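Local coordinates for isocitrate dehydrogenase [NAD] subunit 2 (Saccharomyces cerevisiae, PDB 3BLX), which catalyses the NAD(+)-dependent oxidative decarboxylation of isocitrate to 2-oxoglutarate in the citric acid cycle and also binds the 5'-untranslated leaders of mitochondrial mRNAs, at residues V24-G29 against E35-V40; K42-A47 against M304-M309; E52-D57 against T78-A83. All blocks are in the same frame, centred on the assembly; numbering follows the deposited sequence.

Interaction 1 of 3, residues V24-G29 against E35-V40; sequences VSFIEG and EISKSV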
loop_
_atom_site.group_PDB
_atom_site.type_symbol
_atom_site.label_atom_id
_atom_site.label_comp_id
_atom_site.label_asym_id
_atom_site.label_seq_id
_atom_site.Cartn_x
_atom_site.Cartn_y
_atom_site.Cartn_z
ATOM N N VAL B 24 -58.451 20.215 7.612
ATOM C CA VAL B 24 -57.380 19.245 7.843
ATOM C C VAL B 24 -56.457 19.047 6.618
ATOM O O VAL B 24 -56.898 18.559 5.579
ATOM C CB VAL B 24 -57.971 17.882 8.247
ATOM C CG1 VAL B 24 -56.883 16.824 8.299
ATOM C CG2 VAL B 24 -58.688 17.981 9.580
ATOM N N SER B 25 -55.180 19.411 6.745
ATOM C CA SER B 25 -54.219 19.235 5.654
ATOM C C SER B 25 -54.108 17.759 5.320
ATOM O O SER B 25 -54.357 16.921 6.169
ATOM C CB SER B 25 -52.854 19.786 6.050
ATOM O OG SER B 25 -52.909 21.158 6.382
ATOM N N PHE B 26 -53.744 17.421 4.092
ATOM C CA PHE B 26 -53.602 16.011 3.773
ATOM C C PHE B 26 -52.177 15.484 3.505
ATOM O O PHE B 26 -51.577 14.862 4.377
ATOM C CB PHE B 26 -54.549 15.589 2.670
ATOM C CG PHE B 26 -55.043 14.192 2.834
ATOM C CD1 PHE B 26 -56.274 13.949 3.399
ATOM C CD2 PHE B 26 -54.258 13.115 2.465
ATOM C CE1 PHE B 26 -56.731 12.659 3.573
ATOM C CE2 PHE B 26 -54.704 11.818 2.643
ATOM C CZ PHE B 26 -55.945 11.590 3.196
ATOM N N ILE B 27 -51.637 15.718 2.316
ATOM C CA ILE B 27 -50.376 15.086 1.927
ATOM C C ILE B 27 -50.665 13.645 1.604
ATOM O O ILE B 27 -50.453 12.773 2.423
ATOM C CB ILE B 27 -49.292 15.092 3.035
ATOM C CG1 ILE B 27 -49.176 16.458 3.698
ATOM C CG2 ILE B 27 -47.936 14.613 2.470
ATOM C CD1 ILE B 27 -48.240 16.480 4.864
ATOM N N GLU B 28 -51.153 13.399 0.401
ATOM C CA GLU B 28 -51.510 12.057 0.000
ATOM C C GLU B 28 -50.283 11.203 -0.250
ATOM O O GLU B 28 -50.372 9.980 -0.272
ATOM C CB GLU B 28 -52.405 12.101 -1.241
ATOM C CG GLU B 28 -53.577 13.063 -1.083
ATOM C CD GLU B 28 -54.689 12.834 -2.090
ATOM O OE1 GLU B 28 -54.503 12.005 -3.012
ATOM O OE2 GLU B 28 -55.746 13.490 -1.950
ATOM N N GLY B 29 -49.137 11.844 -0.430
ATOM C CA GLY B 29 -47.918 11.111 -0.713
ATOM C C GLY B 29 -47.974 10.398 -2.053
ATOM O O GLY B 29 -48.750 10.771 -2.941
ATOM N N GLU B 35 -54.329 6.034 -3.747
ATOM C CA GLU B 35 -55.492 5.147 -3.582
ATOM C C GLU B 35 -55.862 4.882 -2.129
ATOM O O GLU B 35 -57.002 4.572 -1.819
ATOM C CB GLU B 35 -55.319 3.822 -4.347
ATOM C CG GLU B 35 -53.878 3.346 -4.459
ATOM C CD GLU B 35 -53.692 2.229 -5.487
ATOM O OE1 GLU B 35 -54.692 1.569 -5.838
ATOM O OE2 GLU B 35 -52.548 2.011 -5.946
ATOM N N ILE B 36 -54.906 5.024 -1.231
ATOM C CA ILE B 36 -55.197 4.844 0.177
ATOM C C ILE B 36 -55.815 6.108 0.755
ATOM O O ILE B 36 -56.639 6.052 1.648
ATOM C CB ILE B 36 -53.938 4.448 0.935
ATOM C CG1 ILE B 36 -53.655 2.975 0.704
ATOM C CG2 ILE B 36 -54.077 4.697 2.407
ATOM C CD1 ILE B 36 -52.478 2.494 1.503
ATOM N N SER B 37 -55.415 7.256 0.235
ATOM C CA SER B 37 -56.009 8.508 0.682
ATOM C C SER B 37 -57.436 8.590 0.181
ATOM O O SER B 37 -58.317 9.118 0.857
ATOM C CB SER B 37 -55.211 9.701 0.156
ATOM O OG SER B 37 -53.864 9.653 0.595
ATOM N N LYS B 38 -57.657 8.061 -1.020
ATOM C CA LYS B 38 -58.976 8.107 -1.646
ATOM C C LYS B 38 -59.933 7.373 -0.742
ATOM O O LYS B 38 -61.021 7.855 -0.470
ATOM C CB LYS B 38 -58.943 7.457 -3.031
ATOM C CG LYS B 38 -60.167 7.705 -3.909
ATOM C CD LYS B 38 -59.798 7.488 -5.367
ATOM C CE LYS B 38 -60.965 7.756 -6.276
ATOM N NZ LYS B 38 -61.708 6.539 -6.663
ATOM N N SER B 39 -59.495 6.210 -0.266
ATOM C CA SER B 39 -60.297 5.382 0.622
ATOM C C SER B 39 -60.627 6.056 1.946
ATOM O O SER B 39 -61.653 5.768 2.554
ATOM C CB SER B 39 -59.582 4.077 0.918
ATOM O OG SER B 39 -60.128 3.522 2.088
ATOM N N VAL B 40 -59.754 6.941 2.410
ATOM C CA VAL B 40 -60.007 7.591 3.684
ATOM C C VAL B 40 -61.070 8.661 3.527
ATOM O O VAL B 40 -61.871 8.871 4.418
ATOM C CB VAL B 40 -58.744 8.214 4.282
ATOM C CG1 VAL B 40 -59.097 9.037 5.528
ATOM C CG2 VAL B 40 -57.731 7.130 4.601
#
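F26 and E28 close on S37 in a small, buried contact between a strand-to-helix loop and the helix it leads into. This is a local beta-loop-alpha unit near the N-terminal end of the isocitrate/isopropylmalate dehydrogenase fold: the chain leaves strand 22-23, runs through V24-G29 and a short connection, then turns back as helix 33-45. The backbones are nearest at E28 and S37, whose CA atoms lie 5.8 Å apart. The ring of F26 brings CE2, with CZ beside it, to the serine: CE2 is 3.3 Å from S37 CB. E28 arrives with its aliphatic part, CG lying 3.8 Å from S37 OG, while the carboxylate reaches past the serine to a salt bridge with K41. That same lysine makes a cation-pi contact with F26, whose ring also meets W53 edge-to-face. A leucine in place of F26 would probably leave the side of S37 less well filled and deprive K41 of its aromatic partner. The serine hydroxyl makes no hydrogen bond to V24-G29. With OG anti to the carbonyl carbon and beside the backbone N (chi1 -59°), it turns back into its own helix and bonds to the carbonyl oxygen of G33, even as it lies 3.4 Å from CB of E28.

Interaction 2 of 3, residues K42-A47 against M304-M309; sequences KIFSAA and MMLNHM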
loop_
_atom_site.group_PDB
_atom_site.type_symbol
_atom_site.label_atom_id
_atom_site.label_comp_id
_atom_site.label_asym_id
_atom_site.label_seq_id
_atom_site.Cartn_x
_atom_site.Cartn_y
_atom_site.Cartn_z
ATOM N N LYS B 42 -63.542 8.666 1.236
ATOM C CA LYS B 42 -64.818 7.997 0.977
ATOM C C LYS B 42 -65.476 7.441 2.245
ATOM O O LYS B 42 -66.693 7.247 2.294
ATOM C CB LYS B 42 -64.636 6.861 -0.041
ATOM C CG LYS B 42 -64.326 7.314 -1.469
ATOM C CD LYS B 42 -64.341 6.139 -2.464
ATOM C CE LYS B 42 -64.072 6.612 -3.885
ATOM N NZ LYS B 42 -64.128 5.485 -4.857
ATOM N N ILE B 43 -64.661 7.166 3.257
ATOM C CA ILE B 43 -65.147 6.649 4.530
ATOM C C ILE B 43 -65.391 7.797 5.499
ATOM O O ILE B 43 -66.119 7.657 6.472
ATOM C CB ILE B 43 -64.148 5.658 5.135
ATOM C CG1 ILE B 43 -63.938 4.481 4.187
ATOM C CG2 ILE B 43 -64.617 5.139 6.458
ATOM C CD1 ILE B 43 -63.192 3.323 4.820
ATOM N N PHE B 44 -64.786 8.945 5.225
ATOM C CA PHE B 44 -64.982 10.119 6.066
ATOM C C PHE B 44 -66.221 10.874 5.594
ATOM O O PHE B 44 -66.935 11.486 6.395
ATOM C CB PHE B 44 -63.732 11.021 6.059
ATOM C CG PHE B 44 -62.830 10.838 7.269
ATOM C CD1 PHE B 44 -62.487 9.573 7.723
ATOM C CD2 PHE B 44 -62.314 11.935 7.940
ATOM C CE1 PHE B 44 -61.665 9.410 8.824
ATOM C CE2 PHE B 44 -61.490 11.768 9.041
ATOM C CZ PHE B 44 -61.173 10.504 9.479
ATOM N N SER B 45 -66.475 10.815 4.289
ATOM C CA SER B 45 -67.687 11.399 3.719
ATOM C C SER B 45 -68.890 10.511 4.051
ATOM O O SER B 45 -69.926 11.001 4.505
ATOM C CB SER B 45 -67.549 11.579 2.201
ATOM O OG SER B 45 -68.582 12.403 1.674
ATOM N N ALA B 46 -68.731 9.204 3.849
ATOM C CA ALA B 46 -69.792 8.227 4.105
ATOM C C ALA B 46 -70.227 8.101 5.567
ATOM O O ALA B 46 -71.306 7.586 5.847
ATOM C CB ALA B 46 -69.398 6.860 3.560
ATOM N N ALA B 47 -69.398 8.554 6.500
ATOM C CA ALA B 47 -69.768 8.529 7.916
ATOM C C ALA B 47 -70.124 9.933 8.373
ATOM O O ALA B 47 -70.352 10.177 9.559
ATOM C CB ALA B 47 -68.637 7.980 8.754
ATOM N N MET B 304 -56.815 7.990 15.280
ATOM C CA MET B 304 -55.966 8.700 16.227
ATOM C C MET B 304 -56.095 10.207 16.060
ATOM O O MET B 304 -56.057 10.954 17.035
ATOM C CB MET B 304 -54.499 8.306 16.059
ATOM C CG MET B 304 -54.163 6.857 16.356
ATOM S SD MET B 304 -52.367 6.539 16.289
ATOM C CE MET B 304 -51.884 7.308 17.828
ATOM N N MET B 305 -56.230 10.643 14.812
ATOM C CA MET B 305 -56.392 12.058 14.497
ATOM C C MET B 305 -57.745 12.592 15.001
ATOM O O MET B 305 -57.810 13.631 15.671
ATOM C CB MET B 305 -56.243 12.283 12.998
ATOM C CG MET B 305 -56.242 13.740 12.604
ATOM S SD MET B 305 -56.254 13.995 10.838
ATOM C CE MET B 305 -57.674 13.007 10.329
ATOM N N LEU B 306 -58.823 11.877 14.685
ATOM C CA LEU B 306 -60.152 12.219 15.195
ATOM C C LEU B 306 -60.088 12.406 16.706
ATOM O O LEU B 306 -60.371 13.488 17.220
ATOM C CB LEU B 306 -61.168 11.132 14.819
ATOM C CG LEU B 306 -62.037 11.287 13.552
ATOM C CD1 LEU B 306 -61.546 12.364 12.602
ATOM C CD2 LEU B 306 -62.194 9.949 12.825
ATOM N N ASN B 307 -59.684 11.350 17.405
ATOM C CA ASN B 307 -59.522 11.394 18.857
ATOM C C ASN B 307 -58.681 12.564 19.350
ATOM O O ASN B 307 -58.843 13.015 20.470
ATOM C CB ASN B 307 -58.924 10.089 19.383
ATOM C CG ASN B 307 -59.955 8.992 19.526
ATOM O OD1 ASN B 307 -61.059 9.226 20.019
ATOM N ND2 ASN B 307 -59.604 7.783 19.094
ATOM N N HIS B 308 -57.769 13.050 18.528
ATOM C CA HIS B 308 -56.911 14.142 18.962
ATOM C C HIS B 308 -57.670 15.458 18.796
ATOM O O HIS B 308 -57.359 16.472 19.451
ATOM C CB HIS B 308 -55.579 14.119 18.187
ATOM C CG HIS B 308 -54.704 15.312 18.433
ATOM N ND1 HIS B 308 -54.366 16.203 17.437
ATOM C CD2 HIS B 308 -54.101 15.763 19.555
ATOM C CE1 HIS B 308 -53.593 17.153 17.931
ATOM N NE2 HIS B 308 -53.417 16.909 19.217
ATOM N N MET B 309 -58.687 15.411 17.936
ATOM C CA MET B 309 -59.482 16.582 17.599
ATOM C C MET B 309 -60.717 16.699 18.491
ATOM O O MET B 309 -61.249 17.793 18.682
ATOM C CB MET B 309 -59.869 16.562 16.115
ATOM C CG MET B 309 -58.727 16.937 15.185
ATOM S SD MET B 309 -59.179 17.005 13.445
ATOM C CE MET B 309 -59.894 15.390 13.241
#
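F44, on helix 33-45, points its ring at L306 and M305 of helix 296-309, and the ring and the leucine reaching to meet it bridge the gap. This is helix-to-helix packing in the isocitrate/isopropylmalate dehydrogenase fold, with M305 also resting on F277 of strand 275-279 of the mixed sheet. The backbones stay well apart, the CA atoms of F44 and L306 being separated by 10.5 Å.

The apolar contact with L306 is the closer one. The two side chains approach from opposite directions and meet at their far ends, where both methyls of the leucine fork receive the outer part of the ring. CD2 of L306 lies 3.5 Å from CZ of F44, and CD1 is 3.6 Å from F44 CE2. M305 adds an apolar contact to one side: its terminal methyl CE is 4.2 Å from CE2 of F44. The methionine runs out extended through its first two torsions and bends only at the sulfur (chi3 53°), which swings the methyl round to the phenylalanine.

Further apolar and aromatic neighbours surround F44. I318 of helix 312-326 packs on it, as does I51 of strand 51-52, a residue that L306 and M309 also touch. The ring meets that of W53 as well, their planes inclined by about 35°.

Backbone hydrogen bonds run within each segment, as in A46 N to K42 O at 3.2 Å. Between the two segments no hydrogen bond or salt bridge forms, so the contact depends on the fit of buried hydrocarbon surfaces and on a thioether methyl, without a directional bond to fix its geometry.

Interaction 3 of 3, residues E52-D57 against T78-A83; sequences EWESCD and TKNLVA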
loop_
_atom_site.group_PDB
_atom_site.type_symbol
_atom_site.label_atom_id
_atom_site.label_comp_id
_atom_site.label_asym_id
_atom_site.label_seq_id
_atom_site.Cartn_x
_atom_site.Cartn_y
_atom_site.Cartn_z
ATOM N N GLU B 52 -63.103 19.049 5.979
ATOM C CA GLU B 52 -62.766 19.348 4.595
ATOM C C GLU B 52 -61.245 19.258 4.437
ATOM O O GLU B 52 -60.494 19.824 5.234
ATOM C CB GLU B 52 -63.268 20.744 4.213
ATOM C CG GLU B 52 -62.718 21.857 5.092
ATOM C CD GLU B 52 -63.345 23.208 4.813
ATOM O OE1 GLU B 52 -64.587 23.278 4.644
ATOM O OE2 GLU B 52 -62.587 24.198 4.779
ATOM N N TRP B 53 -60.796 18.546 3.410
ATOM C CA TRP B 53 -59.374 18.336 3.187
ATOM C C TRP B 53 -58.651 19.542 2.580
ATOM O O TRP B 53 -59.211 20.626 2.496
ATOM C CB TRP B 53 -59.189 17.109 2.317
ATOM C CG TRP B 53 -59.877 15.900 2.891
ATOM C CD1 TRP B 53 -60.891 15.184 2.325
ATOM C CD2 TRP B 53 -59.603 15.274 4.155
ATOM N NE1 TRP B 53 -61.258 14.146 3.148
ATOM C CE2 TRP B 53 -60.483 14.179 4.276
ATOM C CE3 TRP B 53 -58.693 15.527 5.193
ATOM C CZ2 TRP B 53 -60.477 13.340 5.384
ATOM C CZ3 TRP B 53 -58.692 14.689 6.289
ATOM C CH2 TRP B 53 -59.575 13.611 6.377
ATOM N N GLU B 54 -57.402 19.348 2.168
ATOM C CA GLU B 54 -56.582 20.438 1.657
ATOM C C GLU B 54 -55.217 19.915 1.239
ATOM O O GLU B 54 -54.199 20.391 1.714
ATOM C CB GLU B 54 -56.420 21.529 2.722
ATOM C CG GLU B 54 -55.793 22.832 2.211
ATOM C CD GLU B 54 -55.865 23.977 3.226
ATOM O OE1 GLU B 54 -56.663 23.885 4.185
ATOM O OE2 GLU B 54 -55.125 24.976 3.058
ATOM N N SER B 55 -55.203 18.940 0.341
ATOM C CA SER B 55 -53.976 18.227 -0.005
ATOM C C SER B 55 -52.759 19.131 -0.182
ATOM O O SER B 55 -52.799 20.083 -0.956
ATOM C CB SER B 55 -54.195 17.358 -1.247
ATOM O OG SER B 55 -55.015 18.019 -2.189
ATOM N N CYS B 56 -51.686 18.820 0.552
ATOM C CA CYS B 56 -50.434 19.573 0.505
ATOM C C CYS B 56 -49.357 18.812 -0.239
ATOM O O CYS B 56 -49.378 17.587 -0.288
ATOM C CB CYS B 56 -49.913 19.833 1.917
ATOM S SG CYS B 56 -51.042 20.687 3.019
ATOM N N ASP B 57 -48.403 19.535 -0.807
ATOM C CA ASP B 57 -47.209 18.901 -1.333
ATOM C C ASP B 57 -46.054 19.248 -0.407
ATOM O O ASP B 57 -45.887 20.408 -0.033
ATOM C CB ASP B 57 -46.919 19.376 -2.754
ATOM C CG ASP B 57 -45.759 18.625 -3.395
ATOM O OD1 ASP B 57 -45.781 17.378 -3.382
ATOM O OD2 ASP B 57 -44.826 19.277 -3.919
ATOM N N THR B 78 -49.532 24.847 9.416
ATOM C CA THR B 78 -49.409 25.729 10.580
ATOM C C THR B 78 -50.771 26.313 10.942
ATOM O O THR B 78 -51.072 26.580 12.112
ATOM C CB THR B 78 -48.437 26.899 10.324
ATOM O OG1 THR B 78 -47.141 26.392 9.988
ATOM C CG2 THR B 78 -48.332 27.791 11.561
ATOM N N LYS B 79 -51.590 26.508 9.918
ATOM C CA LYS B 79 -52.907 27.094 10.092
ATOM C C LYS B 79 -53.919 26.071 10.584
ATOM O O LYS B 79 -54.694 26.358 11.487
ATOM C CB LYS B 79 -53.401 27.692 8.778
ATOM C CG LYS B 79 -54.837 28.228 8.841
ATOM C CD LYS B 79 -55.568 28.035 7.507
ATOM C CE LYS B 79 -54.701 28.458 6.318
ATOM N NZ LYS B 79 -55.187 27.866 5.032
ATOM N N ASN B 80 -53.919 24.888 9.975
ATOM C CA ASN B 80 -54.899 23.854 10.306
ATOM C C ASN B 80 -54.607 23.130 11.619
ATOM O O ASN B 80 -55.526 22.625 12.274
ATOM C CB ASN B 80 -54.995 22.836 9.177
ATOM C CG ASN B 80 -55.497 23.444 7.896
ATOM O OD1 ASN B 80 -56.052 24.541 7.892
ATOM N ND2 ASN B 80 -55.303 22.737 6.794
ATOM N N LEU B 81 -53.327 23.079 11.987
ATOM C CA LEU B 81 -52.866 22.472 13.244
ATOM C C LEU B 81 -52.926 20.937 13.240
ATOM O O LEU B 81 -52.506 20.288 14.208
ATOM C CB LEU B 81 -53.626 23.036 14.451
ATOM C CG LEU B 81 -53.547 24.540 14.730
ATOM C CD1 LEU B 81 -54.174 24.851 16.075
ATOM C CD2 LEU B 81 -52.112 25.066 14.672
ATOM N N VAL B 82 -53.450 20.371 12.152
ATOM C CA VAL B 82 -53.514 18.925 11.988
ATOM C C VAL B 82 -53.253 18.527 10.547
ATOM O O VAL B 82 -53.630 19.254 9.628
ATOM C CB VAL B 82 -54.867 18.375 12.419
ATOM C CG1 VAL B 82 -55.034 16.960 11.955
ATOM C CG2 VAL B 82 -54.972 18.423 13.908
ATOM N N ALA B 83 -52.592 17.386 10.358
ATOM C CA ALA B 83 -52.336 16.823 9.033
ATOM C C ALA B 83 -52.429 15.313 9.105
ATOM O O ALA B 83 -52.273 14.734 10.176
ATOM C CB ALA B 83 -50.971 17.231 8.525
#
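E54 reaches across from the segment E52-D57, mostly loop, to the last helical turn of helix 71-80, where its carboxylate is shared between N80 and K79. The conformation of the glutamate makes this possible. Its CG stands anti to the backbone N (chi1 -169°) and the chain stays extended beyond it, carrying the acid group clear of the loop backbone with one oxygen for each partner.

OE1 accepts a hydrogen bond from N80 ND2 at 3.2 Å, nearly straight, with an N-H...O angle of 169°. The two flat groups are steeply tilted to each other: OE1 lies close to the amide plane of N80, yet the donor comes to the glutamate from well above its carboxylate plane. The asparagine amide is gripped from more than one direction, because ND2 also bonds to S25 OG, and OD1 has a weak bond to T23 OG1. These partners together are likely to fix which way round the amide sits.

K79 comes in at about a right angle to E54. Its chain starts out anti to its own backbone N, then bends at chi2 and again at chi3 (-46°), which brings NZ to a long salt bridge of 3.5 Å with E54 OE2. The exposed lysine is on the outer side of the contact, while N80 is buried. OE2 also has a weak hydrogen bond to S76 OG, one helical turn before N80.

L81 then leaves the helix with a positive phi: a helix-to-strand connection of the isocitrate/isopropylmalate dehydrogenase fold, leading into strand 82-85 of its mixed sheet and clasped by a loop glutamate.

From the N terminus, interaction 1 comes first and closes a very short loop, folding the segment after strand 22-23 back on the start of helix 33-45. It is complete before the others open. The same helix then begins interaction 2, whose partner on helix 296-309 lies 257 residues on, so a large part of the chain is looped out between them. Interaction 3 is nested inside that loop, joining E52-D57 to the end of helix 71-80. The three adjoin in space: V24 packs on M305, M305 on V82, and the ring of W53 stands between F26 and F44, bringing helices 33-45, 71-80 and 296-309, the two loops and strand 82-85 together.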